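Local coordinates for protein aromatic amino acid beta-eliminating lyase/threonine aldolase (Exiguobacterium sibiricum, PDB 3LWS) that belongs to the beta-eliminating lyase family of the pyridoxal phosphate-dependent aminotransferase-fold clan and carries its cofactor covalently on a lysine, at residues I130-L141 with Y164-D175; L268-V278 with G348-F356. One frame throughout, in Å; residues are numbered along the deposited sequence. Where two conformers were deposited one is given.

Interaction 1: I130-L141 with Y164-D175; sequences IKALPDIACLLL and YCRERGIRLHLD
L139 and L172 lie side by side on one face of two parallel strands and point the same way. Packing is tight here. CD1 of L172 sits 3.7 Å from CD2 of L139, and SG of C165 is 3.8 Å from that same CD2. CG2 of I170 packs near CB of L139, and I161 covers the leucines from helix 155-167. Five backbone hydrogen bonds tie the strands, from R171 N to A137 O through D175 N to L141 O. The straightest is H173 N to L139 O, 2.9 Å at 174°. Strand 138-142, helix 155-167 and strand 171-176 form a beta-alpha-beta unit of the large mixed sheet. On the other face, CD2 of H173 meets CD1 of L140 at the ring edge (3.6 Å); Q75 and S199 hold its nitrogens. The helix ends in a Schellman motif at G169. The solvent side is looser. R168 bends at chi3 (76°) and sends NH1 to L133 O (2.8 Å), 36° above the carbonyl plane. The same NH1 donates to Y164 OH (2.9 Å). D135 OD1 adds only a long salt bridge to R168 NH2 (3.6 Å). K131 lays CG over one face of the Y164 ring, offset toward its rim.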
loop_
_atom_site.group_PDB
_atom_site.type_symbol
_atom_site.label_atom_id
_atom_site.label_comp_id
_atom_site.label_asym_id
_atom_site.label_seq_id
_atom_site.Cartn_x
_atom_site.Cartn_y
_atom_site.Cartn_z
ATOM N N ILE A 130 28.287 -1.357 -20.328
ATOM C CA ILE A 130 28.191 -0.358 -19.257
ATOM C C ILE A 130 29.198 0.783 -19.506
ATOM O O ILE A 130 28.850 1.932 -19.422
ATOM C CB ILE A 130 28.461 -1.014 -17.873
ATOM C CG1 ILE A 130 27.309 -1.975 -17.481
ATOM C CG2 ILE A 130 28.679 0.022 -16.783
ATOM C CD1 ILE A 130 27.632 -2.831 -16.309
ATOM N N LYS A 131 30.451 0.453 -19.807
ATOM C CA LYS A 131 31.466 1.475 -20.110
ATOM C C LYS A 131 31.098 2.327 -21.330
ATOM O O LYS A 131 31.583 3.441 -21.447
ATOM C CB LYS A 131 32.845 0.850 -20.327
ATOM C CG LYS A 131 33.495 0.249 -19.080
ATOM C CD LYS A 131 34.699 -0.620 -19.424
ATOM C CE LYS A 131 35.482 -1.013 -18.191
ATOM N NZ LYS A 131 36.520 -2.056 -18.454
ATOM N N ALA A 132 30.277 1.801 -22.244
ATOM C CA ALA A 132 29.834 2.563 -23.414
ATOM C C ALA A 132 28.667 3.489 -23.109
ATOM O O ALA A 132 28.301 4.289 -23.957
ATOM C CB ALA A 132 29.485 1.606 -24.606
ATOM N N LEU A 133 28.072 3.390 -21.917
ATOM C CA LEU A 133 26.972 4.307 -21.554
ATOM C C LEU A 133 27.455 5.748 -21.527
ATOM O O LEU A 133 28.577 5.976 -21.126
ATOM C CB LEU A 133 26.339 3.967 -20.203
ATOM C CG LEU A 133 25.496 2.665 -20.143
ATOM C CD1 LEU A 133 25.026 2.424 -18.716
ATOM C CD2 LEU A 133 24.305 2.682 -21.113
ATOM N N PRO A 134 26.598 6.700 -21.964
ATOM C CA PRO A 134 26.827 8.127 -21.830
ATOM C C PRO A 134 26.496 8.578 -20.397
ATOM O O PRO A 134 26.202 7.736 -19.528
ATOM C CB PRO A 134 25.833 8.718 -22.823
ATOM C CG PRO A 134 24.659 7.827 -22.724
ATOM C CD PRO A 134 25.277 6.445 -22.592
ATOM N N ASP A 135 26.616 9.884 -20.158
ATOM C CA ASP A 135 26.296 10.499 -18.862
ATOM C C ASP A 135 24.822 10.218 -18.565
ATOM O O ASP A 135 23.923 10.643 -19.307
ATOM C CB ASP A 135 26.565 12.021 -18.857
ATOM C CG ASP A 135 28.041 12.388 -18.591
ATOM O OD1 ASP A 135 28.831 11.551 -18.091
ATOM O OD2 ASP A 135 28.411 13.557 -18.845
ATOM N N ILE A 136 24.590 9.444 -17.517
ATOM C CA ILE A 136 23.225 9.125 -17.037
ATOM C C ILE A 136 23.161 9.365 -15.531
ATOM O O ILE A 136 24.191 9.467 -14.891
ATOM C CB ILE A 136 22.829 7.648 -17.392
ATOM C CG1 ILE A 136 23.768 6.650 -16.718
ATOM C CG2 ILE A 136 22.861 7.437 -18.891
ATOM C CD1 ILE A 136 23.315 5.199 -16.772
ATOM N N ALA A 137 21.954 9.461 -14.979
ATOM C CA ALA A 137 21.740 9.581 -13.519
ATOM C C ALA A 137 22.028 8.289 -12.757
ATOM O O ALA A 137 22.708 8.299 -11.726
ATOM C CB ALA A 137 20.300 10.021 -13.220
ATOM N N CYS A 138 21.483 7.171 -13.255
ATOM C CA CYS A 138 21.490 5.917 -12.496
ATOM C C CYS A 138 21.577 4.672 -13.370
ATOM O O CYS A 138 20.873 4.607 -14.375
ATOM C CB CYS A 138 20.220 5.823 -11.699
ATOM S SG CYS A 138 20.220 4.444 -10.538
ATOM N N LEU A 139 22.472 3.741 -13.021
ATOM C CA LEU A 139 22.443 2.366 -13.546
ATOM C C LEU A 139 21.756 1.499 -12.461
ATOM O O LEU A 139 22.131 1.578 -11.286
ATOM C CB LEU A 139 23.836 1.847 -13.822
ATOM C CG LEU A 139 24.047 0.375 -14.212
ATOM C CD1 LEU A 139 23.314 0.037 -15.506
ATOM C CD2 LEU A 139 25.508 0.084 -14.345
ATOM N N LEU A 140 20.730 0.737 -12.855
ATOM C CA LEU A 140 20.032 -0.234 -12.015
ATOM C C LEU A 140 20.510 -1.636 -12.425
ATOM O O LEU A 140 20.476 -1.990 -13.601
ATOM C CB LEU A 140 18.479 -0.111 -12.163
ATOM C CG LEU A 140 17.579 -1.120 -11.413
ATOM C CD1 LEU A 140 16.216 -0.543 -11.028
ATOM C CD2 LEU A 140 17.349 -2.480 -12.187
ATOM N N LEU A 141 21.013 -2.398 -11.456
ATOM C CA LEU A 141 21.282 -3.806 -11.636
ATOM C C LEU A 141 20.270 -4.585 -10.812
ATOM O O LEU A 141 19.874 -4.133 -9.749
ATOM C CB LEU A 141 22.670 -4.160 -11.160
ATOM C CG LEU A 141 23.826 -3.523 -11.919
ATOM C CD1 LEU A 141 25.126 -3.829 -11.203
ATOM C CD2 LEU A 141 23.822 -4.022 -13.368
ATOM N N TYR A 164 33.616 1.767 -11.301
ATOM C CA TYR A 164 33.479 2.492 -12.541
ATOM C C TYR A 164 32.446 3.594 -12.370
ATOM O O TYR A 164 32.745 4.763 -12.542
ATOM C CB TYR A 164 33.112 1.541 -13.704
ATOM C CG TYR A 164 32.937 2.267 -15.008
ATOM C CD1 TYR A 164 34.041 2.636 -15.782
ATOM C CD2 TYR A 164 31.686 2.626 -15.449
ATOM C CE1 TYR A 164 33.886 3.302 -16.955
ATOM C CE2 TYR A 164 31.522 3.312 -16.606
ATOM C CZ TYR A 164 32.627 3.648 -17.365
ATOM O OH TYR A 164 32.452 4.342 -18.524
ATOM N N CYS A 165 31.237 3.195 -11.995
ATOM C CA CYS A 165 30.100 4.116 -11.882
ATOM C C CYS A 165 30.411 5.253 -10.928
ATOM O O CYS A 165 30.141 6.412 -11.231
ATOM C CB CYS A 165 28.850 3.378 -11.405
ATOM S SG CYS A 165 28.170 2.268 -12.626
ATOM N N ARG A 166 30.991 4.902 -9.785
ATOM C CA ARG A 166 31.390 5.878 -8.792
ATOM C C ARG A 166 32.421 6.833 -9.377
ATOM O O ARG A 166 32.279 8.042 -9.237
ATOM C CB ARG A 166 31.951 5.156 -7.569
ATOM C CG ARG A 166 32.019 5.955 -6.304
ATOM C CD ARG A 166 32.362 5.033 -5.130
ATOM N NE ARG A 166 32.245 5.697 -3.832
ATOM C CZ ARG A 166 32.510 5.120 -2.655
ATOM N NH1 ARG A 166 32.912 3.849 -2.588
ATOM N NH2 ARG A 166 32.372 5.820 -1.531
ATOM N N GLU A 167 33.439 6.299 -10.060
ATOM C CA GLU A 167 34.479 7.135 -10.657
ATOM C C GLU A 167 33.881 8.056 -11.725
ATOM O O GLU A 167 34.439 9.096 -12.024
ATOM C CB GLU A 167 35.606 6.261 -11.235
ATOM C CG GLU A 167 36.832 7.011 -11.761
ATOM C CD GLU A 167 37.763 7.495 -10.659
ATOM O OE1 GLU A 167 37.937 6.762 -9.660
ATOM O OE2 GLU A 167 38.331 8.604 -10.807
ATOM N N ARG A 168 32.732 7.664 -12.284
ATOM C CA ARG A 168 32.025 8.441 -13.313
ATOM C C ARG A 168 30.821 9.274 -12.857
ATOM O O ARG A 168 30.169 9.923 -13.682
ATOM C CB ARG A 168 31.559 7.503 -14.422
ATOM C CG ARG A 168 32.480 7.495 -15.575
ATOM C CD ARG A 168 31.840 6.788 -16.711
ATOM N NE ARG A 168 30.824 7.603 -17.371
ATOM C CZ ARG A 168 30.019 7.167 -18.339
ATOM N NH1 ARG A 168 30.073 5.902 -18.786
ATOM N NH2 ARG A 168 29.144 8.005 -18.866
ATOM N N GLY A 169 30.497 9.230 -11.575
ATOM C CA GLY A 169 29.368 9.995 -11.032
ATOM C C GLY A 169 27.984 9.445 -11.289
ATOM O O GLY A 169 27.027 10.140 -11.091
ATOM N N ILE A 170 27.894 8.188 -11.729
ATOM C CA ILE A 170 26.632 7.489 -11.962
ATOM C C ILE A 170 26.191 6.795 -10.674
ATOM O O ILE A 170 26.950 6.046 -10.099
ATOM C CB ILE A 170 26.821 6.410 -13.082
ATOM C CG1 ILE A 170 27.109 7.106 -14.429
ATOM C CG2 ILE A 170 25.610 5.486 -13.141
ATOM C CD1 ILE A 170 27.880 6.320 -15.379
ATOM N N ARG A 171 24.956 6.997 -10.241
ATOM C CA ARG A 171 24.458 6.326 -9.038
ATOM C C ARG A 171 24.149 4.871 -9.368
ATOM O O ARG A 171 23.665 4.584 -10.456
ATOM C CB ARG A 171 23.213 7.030 -8.495
ATOM C CG ARG A 171 23.485 8.482 -8.038
ATOM C CD ARG A 171 24.327 8.588 -6.750
ATOM N NE ARG A 171 24.537 10.003 -6.438
ATOM C CZ ARG A 171 25.440 10.808 -7.012
ATOM N NH1 ARG A 171 26.318 10.373 -7.922
ATOM N NH2 ARG A 171 25.458 12.088 -6.674
ATOM N N LEU A 172 24.475 3.951 -8.465
ATOM C CA LEU A 172 24.236 2.530 -8.709
ATOM C C LEU A 172 23.164 2.013 -7.780
ATOM O O LEU A 172 23.300 2.035 -6.538
ATOM C CB LEU A 172 25.522 1.735 -8.597
ATOM C CG LEU A 172 25.551 0.355 -9.210
ATOM C CD1 LEU A 172 25.291 0.405 -10.679
ATOM C CD2 LEU A 172 26.921 -0.267 -8.904
ATOM N N HIS A 173 22.067 1.570 -8.385
ATOM C CA HIS A 173 20.931 1.087 -7.626
ATOM C C HIS A 173 20.769 -0.418 -7.762
ATOM O O HIS A 173 20.863 -0.956 -8.867
ATOM C CB HIS A 173 19.647 1.770 -8.056
ATOM C CG HIS A 173 18.432 1.214 -7.370
ATOM N ND1 HIS A 173 18.102 1.545 -6.070
ATOM C CD2 HIS A 173 17.549 0.261 -7.755
ATOM C CE1 HIS A 173 17.017 0.872 -5.719
ATOM N NE2 HIS A 173 16.667 0.078 -6.720
ATOM N N LEU A 174 20.512 -1.099 -6.637
ATOM C CA LEU A 174 20.298 -2.565 -6.652
ATOM C C LEU A 174 18.807 -2.905 -6.514
ATOM O O LEU A 174 18.128 -2.483 -5.574
ATOM C CB LEU A 174 21.116 -3.275 -5.562
ATOM C CG LEU A 174 20.842 -4.770 -5.309
ATOM C CD1 LEU A 174 21.014 -5.616 -6.570
ATOM C CD2 LEU A 174 21.745 -5.326 -4.164
ATOM N N ASP A 175 18.312 -3.599 -7.527
ATOM C CA ASP A 175 17.076 -4.351 -7.464
ATOM C C ASP A 175 17.457 -5.696 -6.836
ATOM O O ASP A 175 17.867 -6.656 -7.504
ATOM C CB ASP A 175 16.425 -4.500 -8.842
ATOM C CG ASP A 175 15.062 -5.117 -8.780
ATOM O OD1 ASP A 175 14.803 -5.892 -7.831
ATOM O OD2 ASP A 175 14.231 -4.806 -9.678
HETATM O O HOH W 1 25.443 11.385 -12.775
#

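Interaction 2: L268-V278 with G348-F356; sequences LAEQFNALPGV and GFARLRQAF
Two helix ends pack together in the smaller domain of the chain, next to its four-stranded antiparallel sheet. Helix 258-273 and the C-terminal helix 342-355 run roughly the same way, with local axes 28° apart and 11.6 Å at closest approach. Side chains make up the distance between the helices. F349 points toward helix 258-273. Its edge faces the F272 ring in an edge-to-face pair, with planes at 62° and centroids 5.7 Å apart. CD2 of L268 touches CZ of F349 at the ring edge (3.7 Å). Q271 sets CG over one face of the F349 ring, a CH-pi contact. The bend at chi2 (-73°) brings OE1 over the same ring, offset toward its rim; CB of Q271 is 3.6 Å from CE1 of F349. Past the helix end, L275 splits its two methyls. CD1 meets CD2 of L352 (3.8 Å), and CD2 rests on CG of R353 (3.6 Å). A type II turn from L275 to V278 then carries the chain into strand 278-281. There CG2 of V278 packs 3.9 Å from CD2 of F356, whose ring also meets F294. F316 makes a second edge-to-face pair with F349. The contact is mainly apolar: it rests on aromatic and aliphatic packing, and no polar bond joins the two segments.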
loop_
_atom_site.group_PDB
_atom_site.type_symbol
_atom_site.label_atom_id
_atom_site.label_comp_id
_atom_site.label_asym_id
_atom_site.label_seq_id
_atom_site.Cartn_x
_atom_site.Cartn_y
_atom_site.Cartn_z
ATOM N N LEU A 268 17.285 -30.225 -8.290
ATOM C CA LEU A 268 16.118 -30.292 -9.175
ATOM C C LEU A 268 16.541 -30.059 -10.637
ATOM O O LEU A 268 16.107 -30.763 -11.546
ATOM C CB LEU A 268 15.054 -29.271 -8.770
ATOM C CG LEU A 268 14.274 -29.562 -7.514
ATOM C CD1 LEU A 268 13.488 -28.303 -7.080
ATOM C CD2 LEU A 268 13.368 -30.775 -7.742
ATOM N N ALA A 269 17.389 -29.067 -10.871
ATOM C CA ALA A 269 17.825 -28.748 -12.233
ATOM C C ALA A 269 18.508 -29.950 -12.917
ATOM O O ALA A 269 18.360 -30.202 -14.137
ATOM C CB ALA A 269 18.789 -27.564 -12.199
ATOM N N GLU A 270 19.282 -30.666 -12.115
ATOM C CA GLU A 270 20.026 -31.819 -12.570
ATOM C C GLU A 270 19.035 -32.897 -13.017
ATOM O O GLU A 270 19.205 -33.484 -14.078
ATOM C CB GLU A 270 20.922 -32.297 -11.420
ATOM C CG GLU A 270 22.278 -32.776 -11.837
ATOM C CD GLU A 270 23.304 -32.786 -10.685
ATOM O OE1 GLU A 270 22.949 -32.437 -9.522
ATOM O OE2 GLU A 270 24.468 -33.157 -10.980
ATOM N N GLN A 271 17.978 -33.106 -12.228
ATOM C CA GLN A 271 16.915 -34.047 -12.576
ATOM C C GLN A 271 16.204 -33.665 -13.879
ATOM O O GLN A 271 15.905 -34.522 -14.701
ATOM C CB GLN A 271 15.867 -34.133 -11.447
ATOM C CG GLN A 271 16.357 -34.735 -10.115
ATOM C CD GLN A 271 16.570 -36.253 -10.171
ATOM O OE1 GLN A 271 15.684 -37.030 -10.572
ATOM N NE2 GLN A 271 17.744 -36.678 -9.741
ATOM N N PHE A 272 15.942 -32.366 -14.056
ATOM C CA PHE A 272 15.191 -31.859 -15.216
ATOM C C PHE A 272 16.009 -31.924 -16.482
ATOM O O PHE A 272 15.505 -32.312 -17.548
ATOM C CB PHE A 272 14.714 -30.401 -14.980
ATOM C CG PHE A 272 13.522 -30.271 -14.052
ATOM C CD1 PHE A 272 12.322 -30.899 -14.338
ATOM C CD2 PHE A 272 13.600 -29.475 -12.885
ATOM C CE1 PHE A 272 11.211 -30.778 -13.474
ATOM C CE2 PHE A 272 12.503 -29.326 -12.050
ATOM C CZ PHE A 272 11.297 -29.985 -12.347
ATOM N N ASN A 273 17.283 -31.561 -16.369
ATOM C CA ASN A 273 18.163 -31.551 -17.514
ATOM C C ASN A 273 18.421 -32.956 -18.050
ATOM O O ASN A 273 18.689 -33.110 -19.237
ATOM C CB ASN A 273 19.474 -30.850 -17.204
ATOM C CG ASN A 273 19.334 -29.329 -17.160
ATOM O OD1 ASN A 273 18.917 -28.698 -18.118
ATOM N ND2 ASN A 273 19.722 -28.747 -16.044
ATOM N N ALA A 274 18.322 -33.959 -17.184
ATOM C CA ALA A 274 18.409 -35.376 -17.606
ATOM C C ALA A 274 17.273 -35.823 -18.498
ATOM O O ALA A 274 17.413 -36.814 -19.200
ATOM C CB ALA A 274 18.457 -36.297 -16.390
ATOM N N LEU A 275 16.136 -35.138 -18.439
ATOM C CA LEU A 275 14.976 -35.506 -19.247
ATOM C C LEU A 275 15.124 -35.164 -20.715
ATOM O O LEU A 275 15.543 -34.049 -21.045
ATOM C CB LEU A 275 13.725 -34.818 -18.722
ATOM C CG LEU A 275 13.226 -35.255 -17.369
ATOM C CD1 LEU A 275 12.121 -34.281 -16.920
ATOM C CD2 LEU A 275 12.717 -36.700 -17.444
ATOM N N PRO A 276 14.781 -36.109 -21.617
ATOM C CA PRO A 276 14.874 -35.730 -23.038
ATOM C C PRO A 276 13.795 -34.709 -23.374
ATOM O O PRO A 276 12.656 -34.865 -22.934
ATOM C CB PRO A 276 14.626 -37.047 -23.799
ATOM C CG PRO A 276 14.039 -38.032 -22.759
ATOM C CD PRO A 276 14.035 -37.371 -21.414
ATOM N N GLY A 277 14.183 -33.678 -24.126
ATOM C CA GLY A 277 13.290 -32.584 -24.525
ATOM C C GLY A 277 13.108 -31.488 -23.470
ATOM O O GLY A 277 12.215 -30.654 -23.593
ATOM N N VAL A 278 13.961 -31.488 -22.433
ATOM C CA VAL A 278 13.790 -30.602 -21.272
ATOM C C VAL A 278 15.109 -30.054 -20.848
ATOM O O VAL A 278 16.032 -30.829 -20.646
ATOM C CB VAL A 278 13.285 -31.363 -20.039
ATOM C CG1 VAL A 278 13.208 -30.426 -18.845
ATOM C CG2 VAL A 278 11.915 -32.001 -20.305
ATOM N N GLY A 348 7.369 -39.294 -7.945
ATOM C CA GLY A 348 7.002 -38.207 -8.875
ATOM C C GLY A 348 7.907 -38.200 -10.080
ATOM O O GLY A 348 7.458 -38.279 -11.229
ATOM N N PHE A 349 9.208 -38.172 -9.806
ATOM C CA PHE A 349 10.196 -38.071 -10.845
ATOM C C PHE A 349 10.230 -39.280 -11.771
ATOM O O PHE A 349 10.539 -39.131 -12.953
ATOM C CB PHE A 349 11.588 -37.739 -10.271
ATOM C CG PHE A 349 11.845 -36.249 -10.160
ATOM C CD1 PHE A 349 12.048 -35.499 -11.302
ATOM C CD2 PHE A 349 11.852 -35.606 -8.929
ATOM C CE1 PHE A 349 12.274 -34.139 -11.242
ATOM C CE2 PHE A 349 12.067 -34.234 -8.862
ATOM C CZ PHE A 349 12.275 -33.507 -10.014
ATOM N N ALA A 350 9.924 -40.476 -11.269
ATOM C CA ALA A 350 9.826 -41.647 -12.170
ATOM C C ALA A 350 8.614 -41.476 -13.106
ATOM O O ALA A 350 8.695 -41.721 -14.326
ATOM C CB ALA A 350 9.717 -42.955 -11.365
ATOM N N ARG A 351 7.503 -41.017 -12.530
ATOM C CA ARG A 351 6.311 -40.756 -13.325
ATOM C C ARG A 351 6.521 -39.644 -14.347
ATOM O O ARG A 351 6.032 -39.746 -15.484
ATOM C CB ARG A 351 5.109 -40.433 -12.450
ATOM C CG ARG A 351 3.788 -40.338 -13.255
ATOM C CD ARG A 351 3.413 -41.655 -14.006
ATOM N NE ARG A 351 2.324 -41.421 -14.964
ATOM C CZ ARG A 351 2.480 -41.044 -16.237
ATOM N NH1 ARG A 351 3.691 -40.871 -16.774
ATOM N NH2 ARG A 351 1.407 -40.844 -16.993
ATOM N N LEU A 352 7.246 -38.603 -13.949
ATOM C CA LEU A 352 7.624 -37.534 -14.855
ATOM C C LEU A 352 8.571 -38.088 -15.917
ATOM O O LEU A 352 8.411 -37.798 -17.097
ATOM C CB LEU A 352 8.241 -36.348 -14.092
ATOM C CG LEU A 352 8.717 -35.174 -14.962
ATOM C CD1 LEU A 352 7.531 -34.518 -15.702
ATOM C CD2 LEU A 352 9.494 -34.172 -14.123
ATOM N N ARG A 353 9.535 -38.921 -15.509
ATOM C CA ARG A 353 10.433 -39.596 -16.462
ATOM C C ARG A 353 9.676 -40.432 -17.503
ATOM O O ARG A 353 10.048 -40.441 -18.671
ATOM C CB ARG A 353 11.472 -40.478 -15.737
ATOM C CG ARG A 353 12.857 -39.857 -15.649
ATOM C CD ARG A 353 13.928 -40.777 -15.033
ATOM N NE ARG A 353 14.067 -40.536 -13.604
ATOM C CZ ARG A 353 13.558 -41.276 -12.624
ATOM N NH1 ARG A 353 12.902 -42.401 -12.849
ATOM N NH2 ARG A 353 13.744 -40.892 -11.383
ATOM N N GLN A 354 8.616 -41.114 -17.072
ATOM C CA GLN A 354 7.739 -41.851 -18.004
ATOM C C GLN A 354 7.066 -40.937 -19.058
ATOM O O GLN A 354 6.817 -41.379 -20.153
ATOM C CB GLN A 354 6.635 -42.619 -17.255
ATOM C CG GLN A 354 7.001 -43.998 -16.744
ATOM C CD GLN A 354 5.779 -44.744 -16.161
ATOM O OE1 GLN A 354 4.630 -44.281 -16.243
ATOM N NE2 GLN A 354 6.035 -45.906 -15.581
ATOM N N ALA A 355 6.753 -39.688 -18.704
ATOM C CA ALA A 355 6.161 -38.727 -19.651
ATOM C C ALA A 355 7.130 -38.159 -20.681
ATOM O O ALA A 355 6.698 -37.779 -21.762
ATOM C CB ALA A 355 5.492 -37.587 -18.906
ATOM N N PHE A 356 8.421 -38.095 -20.367
ATOM C CA PHE A 356 9.403 -37.417 -21.227
ATOM C C PHE A 356 10.579 -38.291 -21.680
ATOM O O PHE A 356 10.423 -39.469 -22.013
ATOM C CB PHE A 356 9.941 -36.191 -20.485
ATOM C CG PHE A 356 8.923 -35.108 -20.323
ATOM C CD1 PHE A 356 8.076 -35.079 -19.219
ATOM C CD2 PHE A 356 8.778 -34.140 -21.291
ATOM C CE1 PHE A 356 7.114 -34.076 -19.072
ATOM C CE2 PHE A 356 7.821 -33.148 -21.163
ATOM C CZ PHE A 356 6.987 -33.117 -20.067
#

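The two contacts lie in different parts of the chain, with centres 42 Å apart and nearest atoms about 21 Å apart. They do not touch, and interaction 1 closes along the chain before interaction 2 opens. Interaction 1 joins neighbouring strands of the large mixed sheet by backbone bonds. Interaction 2 joins helices beside the small antiparallel sheet mainly through side chains. Only interaction 1 reaches the cofactor: OD2 of D175, in strand 171-176, is hydrogen-bonded to N1 of the modified lysine LLP at position 206. Q75 bonds both this carboxylate and the H173 ring, so it links two residues of the strand beside the cofactor.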